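Side-chain contacts in exodeoxyribonuclease 10 (Escherichia coli, PDB 4FZX), which degrades single- and double-stranded DNA from the 3' end as a magnesium-dependent, distributive DEDDh exonuclease of the DnaQ family: residues C[6-11]-C[137-142]; C[17-22]-C[69-74]; C[100-105]-C[154-159]. All blocks are in the same frame, centred on the assembly; numbering follows the deposited sequence.

Overall arrangement
From the N terminus, strand 2-9 supplies 6-11, and interaction 1 closes only when helix 136-154 brings 137-142 against it at the metal site. Interaction 2 falls wholly within that long loop: 17-22, on the neighbouring antiparallel strand 16-25, is met by 69-74, which leads to strand 76-79. Interactions 1 and 2 touch directly, E8 pairing with V17 and E18 through the backbone. Interaction 3 opens at 100-105 and closes at 154-159, which runs from the last residue of helix 136-154 into helix 158-165, so it crosses interaction 1 and follows interaction 2. Its centre lies about 20 Å from that of interaction 1, and it joins helix 99-106 to the junction of those two helices.

Interaction 1. Residues C[6-11]-C[137-142]; sequences DTETCG and LYDCYI. With NA (sodium ion), chain G; NA (sodium ion), chain E; nucleotides of chain A.
This is a metal-bridged contact between carboxylates at the active site, where the end of strand 2-9, in the middle of the sheet, faces helix 136-154. D6, E8 and D139 converge on the sodium ion of chain G. D139 OD2 and E8 OE2 each bind it at 2.2 Å, whereas D6 OD2 makes a longer bond of 2.9 Å. The carboxylates of E8 and D139 meet this ion with their planes 86° apart, and the E8 chain is bent at chi2 (-61°), which folds its end back toward the metal. D6 spans two ions, its OD1 binding the sodium ion of chain E at 2.4 Å. The phosphate of DG17 of chain A bridges the same pair of ions through OP1. D6, E8 and D139 are three of the acidic residues of the DEDDh exonuclease site, built on an RNase H-like fold; the sodium ions probably occupy the places of the magnesium cofactor. E8 has a second task: its OE1 accepts a very short 2.5 Å hydrogen bond from O3' of DG17 of chain A, and T9 N donates to that same O3', so two partners, E8 OE1 as acceptor and T9 N as donor, hold that hydroxyl. T9 OG1 is turned to G11 O at 2.8 Å, approaching from above the carbonyl plane, while also lying against the sugar. Behind the metals, C140 SG packs on D6, 3.5 Å from D6 N and 3.7 Å from D6 CB, and its neighbour D139 is steadied on its other oxygen, OD1, by H134 N and H133 ND1.

Interaction 2. Residues C[17-22]-C[69-74]; sequences VEIASV and PHYYGS
Y71 meets I19, A20 and S21 across this buried contact, its ring lying against strand 16-25 from the loop that links helix 64-67 to strand 76-79. P69 to Y71, where the loop segment starts, have helical backbone angles; P69 O accepts a hydrogen bond from Y72 N, closing a turn that contains H70 and Y71. The H70 ring meets that of H35 on strand 28-36, the two planes nearly parallel. Y71 then does the work. With CG anti to its carbonyl carbon (chi1 -64°), the ring extends toward the strand, and I19 runs past it in the opposite direction. I19 CD1 sits over the ring centre, 4.3 Å from the centroid and 7° off the normal, a CH-pi contact over one face. The other branch, CG2, lies at the far end of the ring, 3.7 Å from Y71 CZ. S21 comes at the edge instead: its OG is 3.5 Å from Y71 CD1 and near the ring plane, with CB also in plane. Between the two, A20 C, the carbonyl carbon, lies oblique to the ring, 3.8 Å from Y71 CE1. The Y71 hydroxyl is hydrogen-bonded to H35 ND1, which fixes the ring's outer end, while Y71 O accepts from Y77 OH and R3 NH1. Beyond it Y72 and G73 lead the chain away, and S74 OG turns to W76 O at the start of strand 76-79. On the strand, I19 and S21 point toward the loop and A20 toward helix 136-154, the alternation of an extended strand; at 17-22 the loop thus lies on one side and the helix on the other, within the mixed sheet of the RNase H-like fold.

Interaction 3. Residues C[100-105]-C[154-159]; sequences MKLARR and SGWTAE. With nucleotides of chain A; nucleotides of chain B.
W156 carries most of this contact, its six-membered ring reaching from the loop before helix 158-165 to L102 and R105 on helix 99-106. L102 lies alongside it, the two side chains sliding past each other in opposite directions, with L102 CD2 4.0 Å from W156 CZ3. The carbonyl of L102 comes to the indole edge as well: L102 O is 4.0 Å from W156 CZ3 and near the ring plane. R105 crosses W156 at about a right angle: its aliphatic CG is 3.7 Å from W156 CH2, and the bends at chi2 (87°) and chi3 (51°) turn the guanidinium until its plane stands 86° from that of the indole. The loop between helices 136-154 and 158-165 is compact. G155 leaves the first helix with positive phi, S154 OG accepts from W156 N at 2.9 Å in an ST turn, and T157 is the N-cap of the next helix. The same turn lays S154 CB over one face of the indole, 3.4 Å above its plane. I150, M161 and I164 pack against both L102 and W156, joining the three helices in one apolar cluster. On the DNA side of helix 99-106, K101 NZ makes a salt bridge with a DNA phosphate, and the R104 guanidinium has OP1 of DT5 of chain B over one face, 3.4 Å from R104 NH2.

Interaction 1. Residues C[6-11]-C[137-142]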
loop_
_atom_site.group_PDB
_atom_site.type_symbol
_atom_site.label_atom_id
_atom_site.label_comp_id
_atom_site.label_asym_id
_atom_site.label_seq_id
_atom_site.Cartn_x
_atom_site.Cartn_y
_atom_site.Cartn_z
ATOM N N ASP C 6 24.990 1.592 -25.796
ATOM C CA ASP C 6 24.093 0.742 -26.566
ATOM C C ASP C 6 24.862 -0.301 -27.360
ATOM O O ASP C 6 25.976 -0.053 -27.821
ATOM C CB ASP C 6 23.201 1.568 -27.502
ATOM C CG ASP C 6 22.152 0.715 -28.222
ATOM O OD1 ASP C 6 21.154 0.320 -27.589
ATOM O OD2 ASP C 6 22.314 0.449 -29.426
ATOM N N THR C 7 24.198 -1.429 -27.588
ATOM C CA THR C 7 24.788 -2.606 -28.202
ATOM C C THR C 7 23.768 -3.173 -29.206
ATOM O O THR C 7 22.644 -3.454 -28.847
ATOM C CB THR C 7 25.037 -3.695 -27.117
ATOM O OG1 THR C 7 26.052 -3.245 -26.210
ATOM C CG2 THR C 7 25.480 -4.965 -27.739
ATOM N N GLU C 8 24.159 -3.345 -30.457
ATOM C CA GLU C 8 23.372 -4.166 -31.365
ATOM C C GLU C 8 24.014 -5.545 -31.473
ATOM O O GLU C 8 25.233 -5.669 -31.400
ATOM C CB GLU C 8 23.258 -3.511 -32.747
ATOM C CG GLU C 8 22.799 -2.045 -32.734
ATOM C CD GLU C 8 21.410 -1.852 -32.119
ATOM O OE1 GLU C 8 20.503 -2.686 -32.358
ATOM O OE2 GLU C 8 21.219 -0.846 -31.405
ATOM N N THR C 9 23.181 -6.571 -31.643
ATOM C CA THR C 9 23.560 -7.956 -31.380
ATOM C C THR C 9 23.079 -8.893 -32.490
ATOM O O THR C 9 22.292 -8.515 -33.355
ATOM C CB THR C 9 22.980 -8.459 -30.033
ATOM O OG1 THR C 9 21.562 -8.283 -30.027
ATOM C CG2 THR C 9 23.596 -7.694 -28.832
ATOM N N CYS C 10 23.562 -10.125 -32.455
ATOM C CA CYS C 10 23.115 -11.157 -33.373
ATOM C C CYS C 10 21.717 -11.652 -33.056
ATOM O O CYS C 10 21.147 -12.437 -33.803
ATOM C CB CYS C 10 24.097 -12.329 -33.350
ATOM S SG CYS C 10 25.750 -11.871 -33.876
ATOM N N GLY C 11 21.164 -11.205 -31.945
ATOM C CA GLY C 11 19.892 -11.733 -31.467
ATOM C C GLY C 11 19.824 -11.540 -29.972
ATOM O O GLY C 11 20.655 -10.850 -29.395
ATOM N N LEU C 137 25.187 4.083 -32.103
ATOM C CA LEU C 137 25.448 5.483 -31.751
ATOM C C LEU C 137 24.193 6.328 -31.860
ATOM O O LEU C 137 23.958 7.223 -31.050
ATOM C CB LEU C 137 26.573 6.093 -32.608
ATOM C CG LEU C 137 27.064 7.459 -32.115
ATOM C CD1 LEU C 137 27.662 7.353 -30.698
ATOM C CD2 LEU C 137 28.055 8.118 -33.072
ATOM N N TYR C 138 23.360 6.015 -32.846
ATOM C CA TYR C 138 22.091 6.707 -33.010
ATOM C C TYR C 138 21.215 6.522 -31.773
ATOM O O TYR C 138 20.742 7.507 -31.179
ATOM C CB TYR C 138 21.389 6.195 -34.266
ATOM C CG TYR C 138 20.180 6.988 -34.664
ATOM C CD1 TYR C 138 18.991 6.883 -33.948
ATOM C CD2 TYR C 138 20.213 7.830 -35.774
ATOM C CE1 TYR C 138 17.871 7.598 -34.322
ATOM C CE2 TYR C 138 19.090 8.558 -36.154
ATOM C CZ TYR C 138 17.924 8.428 -35.427
ATOM O OH TYR C 138 16.814 9.164 -35.782
ATOM N N ASP C 139 21.065 5.273 -31.329
ATOM C CA ASP C 139 20.231 4.985 -30.172
ATOM C C ASP C 139 20.804 5.543 -28.867
ATOM O O ASP C 139 20.050 5.824 -27.923
ATOM C CB ASP C 139 20.000 3.488 -30.029
ATOM C CG ASP C 139 19.031 2.929 -31.079
ATOM O OD1 ASP C 139 18.650 3.662 -32.022
ATOM O OD2 ASP C 139 18.684 1.730 -30.976
ATOM N N CYS C 140 22.130 5.682 -28.798
ATOM C CA CYS C 140 22.779 6.330 -27.653
ATOM C C CYS C 140 22.311 7.760 -27.491
ATOM O O CYS C 140 22.100 8.220 -26.383
ATOM C CB CYS C 140 24.315 6.300 -27.793
ATOM S SG CYS C 140 25.069 4.726 -27.328
ATOM N N TYR C 141 22.178 8.470 -28.607
ATOM C CA TYR C 141 21.684 9.847 -28.593
ATOM C C TYR C 141 20.229 9.941 -28.161
ATOM O O TYR C 141 19.839 10.876 -27.454
ATOM C CB TYR C 141 21.884 10.507 -29.962
ATOM C CG TYR C 141 23.267 11.079 -30.120
ATOM C CD1 TYR C 141 23.574 12.338 -29.616
ATOM C CD2 TYR C 141 24.304 10.308 -30.638
ATOM C CE1 TYR C 141 24.850 12.861 -29.708
ATOM C CE2 TYR C 141 25.598 10.812 -30.712
ATOM C CZ TYR C 141 25.855 12.102 -30.256
ATOM O OH TYR C 141 27.127 12.624 -30.327
ATOM N N ILE C 142 19.438 8.947 -28.551
ATOM C CA ILE C 142 18.040 8.869 -28.139
ATOM C C ILE C 142 17.959 8.648 -26.628
ATOM O O ILE C 142 17.273 9.373 -25.918
ATOM C CB ILE C 142 17.308 7.699 -28.849
ATOM C CG1 ILE C 142 17.328 7.883 -30.372
ATOM C CG2 ILE C 142 15.887 7.568 -28.325
ATOM C CD1 ILE C 142 16.856 9.239 -30.849
HETATM NA NA NA G . 19.549 -0.116 -30.087
HETATM NA NA NA E . 19.618 -1.311 -26.671
ATOM P P DG A 17 17.600 -2.864 -28.694
ATOM O OP1 DG A 17 18.708 -1.908 -28.881
ATOM O OP2 DG A 17 16.246 -2.468 -29.126
ATOM O "O5'" DG A 17 17.965 -4.254 -29.364
ATOM C "C5'" DG A 17 19.245 -4.810 -29.140
ATOM C "C4'" DG A 17 19.540 -5.951 -30.089
ATOM O "O4'" DG A 17 18.723 -7.066 -29.714
ATOM C "C3'" DG A 17 19.242 -5.713 -31.565
ATOM O "O3'" DG A 17 20.387 -5.131 -32.164
ATOM C "C2'" DG A 17 19.016 -7.134 -32.083
ATOM C "C1'" DG A 17 18.401 -7.818 -30.867
ATOM N N9 DG A 17 16.957 -7.840 -30.904
ATOM C C8 DG A 17 16.114 -6.853 -30.455
ATOM N N7 DG A 17 14.861 -7.149 -30.611
ATOM C C5 DG A 17 14.892 -8.418 -31.181
ATOM C C6 DG A 17 13.825 -9.248 -31.562
ATOM O O6 DG A 17 12.615 -9.008 -31.440
ATOM N N1 DG A 17 14.277 -10.448 -32.119
ATOM C C2 DG A 17 15.612 -10.798 -32.271
ATOM N N2 DG A 17 15.871 -12.000 -32.835
ATOM N N3 DG A 17 16.625 -10.010 -31.920
ATOM C C4 DG A 17 16.176 -8.847 -31.387
HETATM O O HOH W 1 19.922 2.784 -26.485
HETATM O O HOH W 2 21.323 -2.633 -26.644
HETATM O O HOH W 3 18.102 -1.488 -31.755
HETATM O O HOH W 4 18.090 0.645 -27.114
HETATM O O HOH W 5 19.649 -1.126 -24.341
#

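Interaction 2. Residues C[17-22]-C[69-74]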
loop_
_atom_site.group_PDB
_atom_site.type_symbol
_atom_site.label_atom_id
_atom_site.label_comp_id
_atom_site.label_asym_id
_atom_site.label_seq_id
_atom_site.Cartn_x
_atom_site.Cartn_y
_atom_site.Cartn_z
ATOM N N VAL C 17 27.552 -7.005 -32.619
ATOM C CA VAL C 17 27.927 -6.515 -33.945
ATOM C C VAL C 17 28.228 -5.031 -33.940
ATOM O O VAL C 17 28.911 -4.530 -34.836
ATOM C CB VAL C 17 26.861 -6.837 -35.027
ATOM C CG1 VAL C 17 26.703 -8.345 -35.167
ATOM C CG2 VAL C 17 25.512 -6.203 -34.676
ATOM N N GLU C 18 27.740 -4.330 -32.921
ATOM C CA GLU C 18 28.063 -2.917 -32.748
ATOM C C GLU C 18 27.963 -2.515 -31.272
ATOM O O GLU C 18 27.070 -2.949 -30.557
ATOM C CB GLU C 18 27.114 -2.041 -33.589
ATOM C CG GLU C 18 27.677 -0.652 -33.932
ATOM C CD GLU C 18 26.787 0.154 -34.881
ATOM O OE1 GLU C 18 25.559 -0.101 -34.942
ATOM O OE2 GLU C 18 27.308 1.090 -35.533
ATOM N N ILE C 19 28.830 -1.607 -30.851
ATOM C CA ILE C 19 28.676 -0.963 -29.565
ATOM C C ILE C 19 28.983 0.519 -29.714
ATOM O O ILE C 19 29.763 0.928 -30.600
ATOM C CB ILE C 19 29.628 -1.571 -28.536
ATOM C CG1 ILE C 19 29.329 -1.021 -27.136
ATOM C CG2 ILE C 19 31.099 -1.304 -28.943
ATOM C CD1 ILE C 19 30.092 -1.748 -26.004
ATOM N N ALA C 20 28.401 1.321 -28.835
ATOM C CA ALA C 20 28.599 2.764 -28.872
ATOM C C ALA C 20 28.305 3.364 -27.503
ATOM O O ALA C 20 27.638 2.728 -26.672
ATOM C CB ALA C 20 27.696 3.384 -29.918
ATOM N N SER C 21 28.770 4.596 -27.283
ATOM C CA SER C 21 28.410 5.347 -26.082
ATOM C C SER C 21 28.475 6.865 -26.280
ATOM O O SER C 21 29.177 7.365 -27.161
ATOM C CB SER C 21 29.285 4.932 -24.883
ATOM O OG SER C 21 30.602 5.439 -24.995
ATOM N N VAL C 22 27.743 7.591 -25.439
ATOM C CA VAL C 22 27.978 9.011 -25.254
ATOM C C VAL C 22 28.034 9.304 -23.763
ATOM O O VAL C 22 27.576 8.498 -22.937
ATOM C CB VAL C 22 26.864 9.850 -25.891
ATOM C CG1 VAL C 22 26.967 9.808 -27.408
ATOM C CG2 VAL C 22 25.492 9.351 -25.421
ATOM N N PRO C 69 37.587 -2.391 -23.833
ATOM C CA PRO C 69 38.346 -1.558 -22.883
ATOM C C PRO C 69 38.253 -0.058 -23.150
ATOM O O PRO C 69 38.367 0.726 -22.219
ATOM C CB PRO C 69 39.788 -2.060 -23.036
ATOM C CG PRO C 69 39.635 -3.465 -23.605
ATOM C CD PRO C 69 38.456 -3.353 -24.532
ATOM N N HIS C 70 37.923 0.332 -24.378
ATOM C CA HIS C 70 37.765 1.757 -24.719
ATOM C C HIS C 70 36.573 2.404 -24.044
ATOM O O HIS C 70 36.502 3.626 -23.928
ATOM C CB HIS C 70 37.642 1.931 -26.228
ATOM C CG HIS C 70 38.831 1.437 -26.987
ATOM N ND1 HIS C 70 38.728 0.553 -28.038
ATOM C CD2 HIS C 70 40.154 1.683 -26.829
ATOM C CE1 HIS C 70 39.934 0.270 -28.492
ATOM N NE2 HIS C 70 40.817 0.943 -27.774
ATOM N N TYR C 71 35.669 1.572 -23.553
ATOM C CA TYR C 71 34.460 2.025 -22.881
ATOM C C TYR C 71 34.597 2.043 -21.356
ATOM O O TYR C 71 33.718 2.588 -20.657
ATOM C CB TYR C 71 33.265 1.159 -23.321
ATOM C CG TYR C 71 32.978 1.311 -24.806
ATOM C CD1 TYR C 71 32.088 2.280 -25.266
ATOM C CD2 TYR C 71 33.703 0.585 -25.751
ATOM C CE1 TYR C 71 31.891 2.488 -26.649
ATOM C CE2 TYR C 71 33.526 0.788 -27.125
ATOM C CZ TYR C 71 32.605 1.735 -27.564
ATOM O OH TYR C 71 32.419 1.932 -28.913
ATOM N N TYR C 72 35.707 1.504 -20.840
ATOM C CA TYR C 72 36.049 1.671 -19.411
ATOM C C TYR C 72 36.213 3.138 -19.048
ATOM O O TYR C 72 36.426 3.992 -19.921
ATOM C CB TYR C 72 37.330 0.908 -19.032
ATOM C CG TYR C 72 37.256 -0.593 -19.222
ATOM C CD1 TYR C 72 36.036 -1.249 -19.257
ATOM C CD2 TYR C 72 38.411 -1.353 -19.337
ATOM C CE1 TYR C 72 35.958 -2.613 -19.487
ATOM C CE2 TYR C 72 38.345 -2.734 -19.541
ATOM C CZ TYR C 72 37.113 -3.351 -19.620
ATOM O OH TYR C 72 37.031 -4.714 -19.798
ATOM N N GLY C 73 36.065 3.442 -17.765
ATOM C CA GLY C 73 36.438 4.771 -17.248
ATOM C C GLY C 73 35.279 5.595 -16.714
ATOM O O GLY C 73 35.390 6.821 -16.611
ATOM N N SER C 74 34.150 4.937 -16.418
ATOM C CA SER C 74 32.972 5.622 -15.884
ATOM C C SER C 74 32.488 4.941 -14.605
ATOM O O SER C 74 32.539 3.710 -14.486
ATOM C CB SER C 74 31.852 5.624 -16.936
ATOM O OG SER C 74 30.775 6.488 -16.584
#

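Interaction 3. Residues C[100-105]-C[154-159]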
loop_
_atom_site.group_PDB
_atom_site.type_symbol
_atom_site.label_atom_id
_atom_site.label_comp_id
_atom_site.label_asym_id
_atom_site.label_seq_id
_atom_site.Cartn_x
_atom_site.Cartn_y
_atom_site.Cartn_z
HETATM N N MSE C 100 14.703 2.526 -18.675
HETATM C CA MSE C 100 13.398 1.896 -18.781
HETATM C C MSE C 100 12.711 1.838 -17.432
HETATM O O MSE C 100 11.557 2.234 -17.291
HETATM C CB MSE C 100 13.517 0.489 -19.367
HETATM C CG MSE C 100 12.173 -0.134 -19.678
HETATM SE SE MSE C 100 12.340 -2.026 -20.155
HETATM C CE MSE C 100 12.924 -1.754 -21.974
ATOM N N LYS C 101 13.423 1.323 -16.443
ATOM C CA LYS C 101 12.920 1.317 -15.089
ATOM C C LYS C 101 12.624 2.737 -14.655
ATOM O O LYS C 101 11.632 2.985 -13.983
ATOM C CB LYS C 101 13.931 0.677 -14.142
ATOM C CG LYS C 101 14.014 -0.832 -14.280
ATOM C CD LYS C 101 15.197 -1.403 -13.524
ATOM C CE LYS C 101 14.967 -2.859 -13.174
ATOM N NZ LYS C 101 14.169 -3.015 -11.912
ATOM N N LEU C 102 13.511 3.666 -14.993
ATOM C CA LEU C 102 13.298 5.048 -14.580
ATOM C C LEU C 102 12.017 5.626 -15.190
ATOM O O LEU C 102 11.221 6.259 -14.500
ATOM C CB LEU C 102 14.504 5.921 -14.932
ATOM C CG LEU C 102 15.813 5.589 -14.208
ATOM C CD1 LEU C 102 16.943 6.510 -14.656
ATOM C CD2 LEU C 102 15.627 5.648 -12.695
ATOM N N ALA C 103 11.817 5.394 -16.480
ATOM C CA ALA C 103 10.658 5.943 -17.187
ATOM C C ALA C 103 9.348 5.425 -16.599
ATOM O O ALA C 103 8.414 6.185 -16.373
ATOM C CB ALA C 103 10.739 5.605 -18.667
ATOM N N ARG C 104 9.311 4.124 -16.343
ATOM C CA ARG C 104 8.149 3.457 -15.779
ATOM C C ARG C 104 7.815 3.963 -14.382
ATOM O O ARG C 104 6.639 4.067 -14.018
ATOM C CB ARG C 104 8.386 1.942 -15.721
ATOM C CG ARG C 104 8.406 1.267 -17.078
ATOM C CD ARG C 104 8.340 -0.243 -16.923
ATOM N NE ARG C 104 6.972 -0.706 -16.694
ATOM C CZ ARG C 104 6.624 -1.982 -16.520
ATOM N NH1 ARG C 104 7.545 -2.942 -16.524
ATOM N NH2 ARG C 104 5.349 -2.298 -16.334
ATOM N N ARG C 105 8.847 4.256 -13.600
ATOM C CA ARG C 105 8.664 4.808 -12.256
ATOM C C ARG C 105 8.256 6.284 -12.290
ATOM O O ARG C 105 7.457 6.721 -11.484
ATOM C CB ARG C 105 9.926 4.609 -11.402
ATOM C CG ARG C 105 10.029 5.547 -10.183
ATOM C CD ARG C 105 9.323 4.974 -8.958
ATOM N NE ARG C 105 9.753 3.605 -8.691
ATOM C CZ ARG C 105 10.566 3.252 -7.694
ATOM N NH1 ARG C 105 11.023 4.165 -6.836
ATOM N NH2 ARG C 105 10.911 1.982 -7.544
ATOM N N SER C 154 12.717 14.933 -12.892
ATOM C CA SER C 154 12.627 14.297 -11.571
ATOM C C SER C 154 13.500 14.978 -10.525
ATOM O O SER C 154 13.208 14.931 -9.329
ATOM C CB SER C 154 13.009 12.822 -11.659
ATOM O OG SER C 154 14.393 12.672 -11.914
ATOM N N GLY C 155 14.620 15.524 -10.969
ATOM C CA GLY C 155 15.677 15.937 -10.055
ATOM C C GLY C 155 16.411 14.779 -9.393
ATOM O O GLY C 155 17.072 14.969 -8.368
ATOM N N TRP C 156 16.326 13.585 -9.980
ATOM C CA TRP C 156 17.082 12.436 -9.467
ATOM C C TRP C 156 18.577 12.561 -9.733
ATOM O O TRP C 156 18.989 13.079 -10.762
ATOM C CB TRP C 156 16.551 11.104 -10.017
ATOM C CG TRP C 156 15.177 10.743 -9.548
ATOM C CD1 TRP C 156 14.598 11.064 -8.343
ATOM C CD2 TRP C 156 14.217 9.947 -10.253
ATOM N NE1 TRP C 156 13.329 10.537 -8.273
ATOM C CE2 TRP C 156 13.059 9.872 -9.445
ATOM C CE3 TRP C 156 14.198 9.345 -11.520
ATOM C CZ2 TRP C 156 11.916 9.169 -9.835
ATOM C CZ3 TRP C 156 13.050 8.648 -11.912
ATOM C CH2 TRP C 156 11.931 8.562 -11.065
ATOM N N THR C 157 19.382 12.096 -8.786
ATOM C CA THR C 157 20.834 12.061 -8.950
ATOM C C THR C 157 21.204 10.716 -9.505
ATOM O O THR C 157 20.394 9.791 -9.474
ATOM C CB THR C 157 21.561 12.190 -7.591
ATOM O OG1 THR C 157 21.118 11.136 -6.728
ATOM C CG2 THR C 157 21.254 13.542 -6.942
ATOM N N ALA C 158 22.455 10.582 -9.929
ATOM C CA ALA C 158 22.996 9.304 -10.348
ATOM C C ALA C 158 22.747 8.204 -9.311
ATOM O O ALA C 158 22.323 7.101 -9.655
ATOM C CB ALA C 158 24.469 9.434 -10.649
ATOM N N GLU C 159 22.915 8.550 -8.034
ATOM C CA GLU C 159 22.726 7.609 -6.920
ATOM C C GLU C 159 21.278 7.153 -6.778
ATOM O O GLU C 159 21.009 5.983 -6.527
ATOM C CB GLU C 159 23.181 8.257 -5.601
ATOM C CG GLU C 159 24.674 8.509 -5.514
ATOM C CD GLU C 159 25.451 7.223 -5.332
ATOM O OE1 GLU C 159 26.681 7.228 -5.584
ATOM O OE2 GLU C 159 24.832 6.202 -4.939
ATOM P P DG A 15 6.951 -3.362 -25.357
ATOM O OP1 DG A 15 6.560 -1.990 -25.711
ATOM O OP2 DG A 15 6.775 -4.440 -26.354
ATOM O "O5'" DG A 15 8.487 -3.334 -24.912
ATOM C "C5'" DG A 15 8.940 -2.339 -24.005
ATOM C "C4'" DG A 15 10.329 -2.680 -23.501
ATOM O "O4'" DG A 15 10.283 -3.826 -22.610
ATOM C "C3'" DG A 15 11.327 -3.046 -24.587
ATOM O "O3'" DG A 15 11.982 -1.863 -24.990
ATOM C "C2'" DG A 15 12.291 -3.976 -23.863
ATOM C "C1'" DG A 15 11.409 -4.653 -22.819
ATOM N N9 DG A 15 10.889 -5.932 -23.272
ATOM C C8 DG A 15 9.958 -6.125 -24.258
ATOM N N7 DG A 15 9.648 -7.385 -24.427
ATOM C C5 DG A 15 10.414 -8.056 -23.483
ATOM C C6 DG A 15 10.495 -9.438 -23.221
ATOM O O6 DG A 15 9.858 -10.346 -23.782
ATOM N N1 DG A 15 11.405 -9.725 -22.197
ATOM C C2 DG A 15 12.137 -8.759 -21.513
ATOM N N2 DG A 15 12.995 -9.208 -20.571
ATOM N N3 DG A 15 12.065 -7.447 -21.775
ATOM C C4 DG A 15 11.183 -7.180 -22.763
ATOM P P DT B 5 5.057 -2.350 -11.726
ATOM O OP1 DT B 5 5.797 -2.136 -12.986
ATOM O OP2 DT B 5 4.911 -1.218 -10.787
ATOM O "O5'" DT B 5 3.585 -2.920 -12.034
ATOM C "C5'" DT B 5 3.254 -3.406 -13.344
ATOM C "C4'" DT B 5 1.967 -4.231 -13.321
ATOM O "O4'" DT B 5 2.272 -5.656 -13.375
ATOM C "C3'" DT B 5 1.061 -4.048 -12.111
ATOM O "O3'" DT B 5 -0.273 -3.958 -12.571
ATOM C "C2'" DT B 5 1.270 -5.331 -11.311
ATOM C "C1'" DT B 5 1.451 -6.335 -12.442
ATOM N N1 DT B 5 2.145 -7.611 -12.067
ATOM C C2 DT B 5 1.747 -8.788 -12.671
ATOM O O2 DT B 5 0.826 -8.857 -13.462
ATOM N N3 DT B 5 2.449 -9.901 -12.284
ATOM C C4 DT B 5 3.505 -9.951 -11.390
ATOM O O4 DT B 5 4.072 -11.008 -11.124
ATOM C C5 DT B 5 3.890 -8.681 -10.809
ATOM C C7 DT B 5 5.026 -8.620 -9.820
ATOM C C6 DT B 5 3.200 -7.589 -11.171
#